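PDB 3UH8: ORF48 from Lactococcus phage TP901-1, which is a structural protein of the phage baseplate, probably helping to assemble the host-adhesion machinery through its immunoglobulin-like N-terminal domain. Local coordinates for residues A[95-100]-A[111-116]. Sequence-based numbering, arbitrary orientation.
Sequences EAYFSF and QFSTRT
F98 and T114 sit where an antiparallel strand pair of this immunoglobulin-like domain breaks its regular pattern. Segment 95-100 is continuous strand. Its partner forms a non-hydrogen-bonded pair at S99-S113 and a hydrogen-bonded pair at F100-F112, where F100 N bonds to F112 O, but is then interrupted by a short irregular stretch at T114-T116 that stays close to 95-100; backbone pairing resumes at A96 with F117. T114 N still donates to F98 O at 2.7 Å. In the other direction a side chain stands in for a carbonyl: T114 OG1 accepts F98 N at 2.8 Å with an N-H...O angle of 166°. Threonine suits this spot because its two branches do different work. With chi1 at 68°, OG1 is tucked between its own N and carbonyl carbon and reaches the neighbouring strand, while CG2 packs at the edge of the F100 ring, 3.7 Å from CE1.

Beyond it, F100 and F112 project from the same face of the sheet. Their rings are nearly parallel, planes 7° apart, but offset with little overlap, centroids 4.6 Å apart; F112 CZ lies over a face of F100, 3.5 Å from CD1. Different first torsions bring them together: F100 CG lies beside its backbone N, F112 CG between its N and carbonyl carbon. F100 continues into the hydrophobic interior against I36 and L79, whereas F112 meets K43 in a cation-pi contact. F98 rests on L79 and Y81.

On the other face, the Y97 ring turns its edge to S113, whose short side chain fits here, CB 4.0 Å from Y97 CD1. At the far end the extended side chain of E95 reaches T116, bringing OE1 within 3.1 Å of OG1.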
# COMPACT_ATOMS: atom_id res chain seq x y z
N GLU A 95 -0.31 9.78 -4.04
CA GLU A 95 0.80 8.92 -4.45
C GLU A 95 1.35 8.21 -3.22
O GLU A 95 1.65 8.86 -2.21
CB GLU A 95 1.89 9.74 -5.16
CG GLU A 95 3.05 8.90 -5.69
CD GLU A 95 4.03 9.60 -6.62
OE1 GLU A 95 5.04 8.96 -6.99
OE2 GLU A 95 3.78 10.77 -7.00
N ALA A 96 1.46 6.87 -3.28
CA ALA A 96 1.95 6.04 -2.18
C ALA A 96 2.73 4.81 -2.66
O ALA A 96 2.75 4.53 -3.86
CB ALA A 96 0.79 5.61 -1.30
N TYR A 97 3.38 4.10 -1.72
CA TYR A 97 4.15 2.88 -1.97
C TYR A 97 4.20 1.97 -0.73
O TYR A 97 4.01 2.45 0.39
CB TYR A 97 5.56 3.20 -2.52
CG TYR A 97 6.57 3.65 -1.48
CD1 TYR A 97 7.46 2.74 -0.91
CD2 TYR A 97 6.68 4.99 -1.12
CE1 TYR A 97 8.40 3.15 0.03
CE2 TYR A 97 7.63 5.41 -0.19
CZ TYR A 97 8.48 4.48 0.39
OH TYR A 97 9.41 4.87 1.32
N PHE A 98 4.48 0.67 -0.93
CA PHE A 98 4.60 -0.29 0.16
C PHE A 98 6.06 -0.67 0.40
O PHE A 98 6.75 -1.07 -0.54
CB PHE A 98 3.73 -1.53 -0.07
CG PHE A 98 2.25 -1.26 0.06
CD1 PHE A 98 1.65 -1.14 1.31
CD2 PHE A 98 1.46 -1.11 -1.06
CE1 PHE A 98 0.29 -0.87 1.43
CE2 PHE A 98 0.09 -0.85 -0.95
CZ PHE A 98 -0.48 -0.73 0.30
N SER A 99 6.52 -0.52 1.65
CA SER A 99 7.88 -0.83 2.08
C SER A 99 7.84 -2.05 3.01
O SER A 99 7.02 -2.09 3.93
CB SER A 99 8.50 0.37 2.79
OG SER A 99 9.73 0.05 3.41
N PHE A 100 8.71 -3.04 2.76
CA PHE A 100 8.77 -4.29 3.53
C PHE A 100 10.00 -4.26 4.41
O PHE A 100 11.12 -4.11 3.92
CB PHE A 100 8.72 -5.51 2.59
CG PHE A 100 7.48 -5.53 1.72
CD1 PHE A 100 7.43 -4.81 0.53
CD2 PHE A 100 6.35 -6.23 2.12
CE1 PHE A 100 6.28 -4.80 -0.25
CE2 PHE A 100 5.20 -6.23 1.33
CZ PHE A 100 5.16 -5.51 0.15
N GLN A 111 13.99 -4.01 3.64
CA GLN A 111 14.70 -5.01 2.85
C GLN A 111 14.46 -4.77 1.36
O GLN A 111 15.36 -5.01 0.55
CB GLN A 111 14.29 -6.43 3.28
CG GLN A 111 15.35 -7.19 4.09
CD GLN A 111 16.18 -6.36 5.06
OE1 GLN A 111 17.40 -6.28 4.93
NE2 GLN A 111 15.54 -5.74 6.04
N PHE A 112 13.26 -4.27 1.01
CA PHE A 112 12.81 -3.91 -0.34
C PHE A 112 11.46 -3.19 -0.28
O PHE A 112 10.79 -3.20 0.76
CB PHE A 112 12.74 -5.15 -1.26
CG PHE A 112 11.47 -5.96 -1.18
CD1 PHE A 112 10.49 -5.86 -2.16
CD2 PHE A 112 11.24 -6.82 -0.11
CE1 PHE A 112 9.31 -6.60 -2.07
CE2 PHE A 112 10.06 -7.57 -0.03
CZ PHE A 112 9.10 -7.44 -1.01
N SER A 113 11.04 -2.60 -1.41
CA SER A 113 9.77 -1.88 -1.50
C SER A 113 9.14 -1.99 -2.88
O SER A 113 9.82 -2.37 -3.84
CB SER A 113 9.96 -0.41 -1.14
OG SER A 113 10.97 0.20 -1.93
N THR A 114 7.85 -1.66 -2.98
CA THR A 114 7.13 -1.63 -4.25
C THR A 114 7.44 -0.28 -4.89
O THR A 114 7.95 0.63 -4.24
CB THR A 114 5.59 -1.75 -4.06
OG1 THR A 114 5.09 -0.58 -3.41
CG2 THR A 114 5.17 -3.01 -3.32
N ARG A 115 7.08 -0.13 -6.16
CA ARG A 115 7.25 1.13 -6.85
C ARG A 115 6.00 1.95 -6.58
O ARG A 115 4.97 1.38 -6.21
CB ARG A 115 7.49 0.89 -8.33
CG ARG A 115 8.90 0.37 -8.54
CD ARG A 115 9.19 -0.08 -9.96
NE ARG A 115 8.76 0.91 -10.94
CZ ARG A 115 9.59 1.66 -11.66
NH1 ARG A 115 10.90 1.52 -11.53
NH2 ARG A 115 9.11 2.54 -12.53
N THR A 116 6.09 3.29 -6.69
CA THR A 116 4.95 4.17 -6.41
C THR A 116 3.75 3.89 -7.30
O THR A 116 3.90 3.44 -8.44
CB THR A 116 5.32 5.66 -6.41
OG1 THR A 116 5.70 6.07 -7.73
CG2 THR A 116 6.38 6.03 -5.39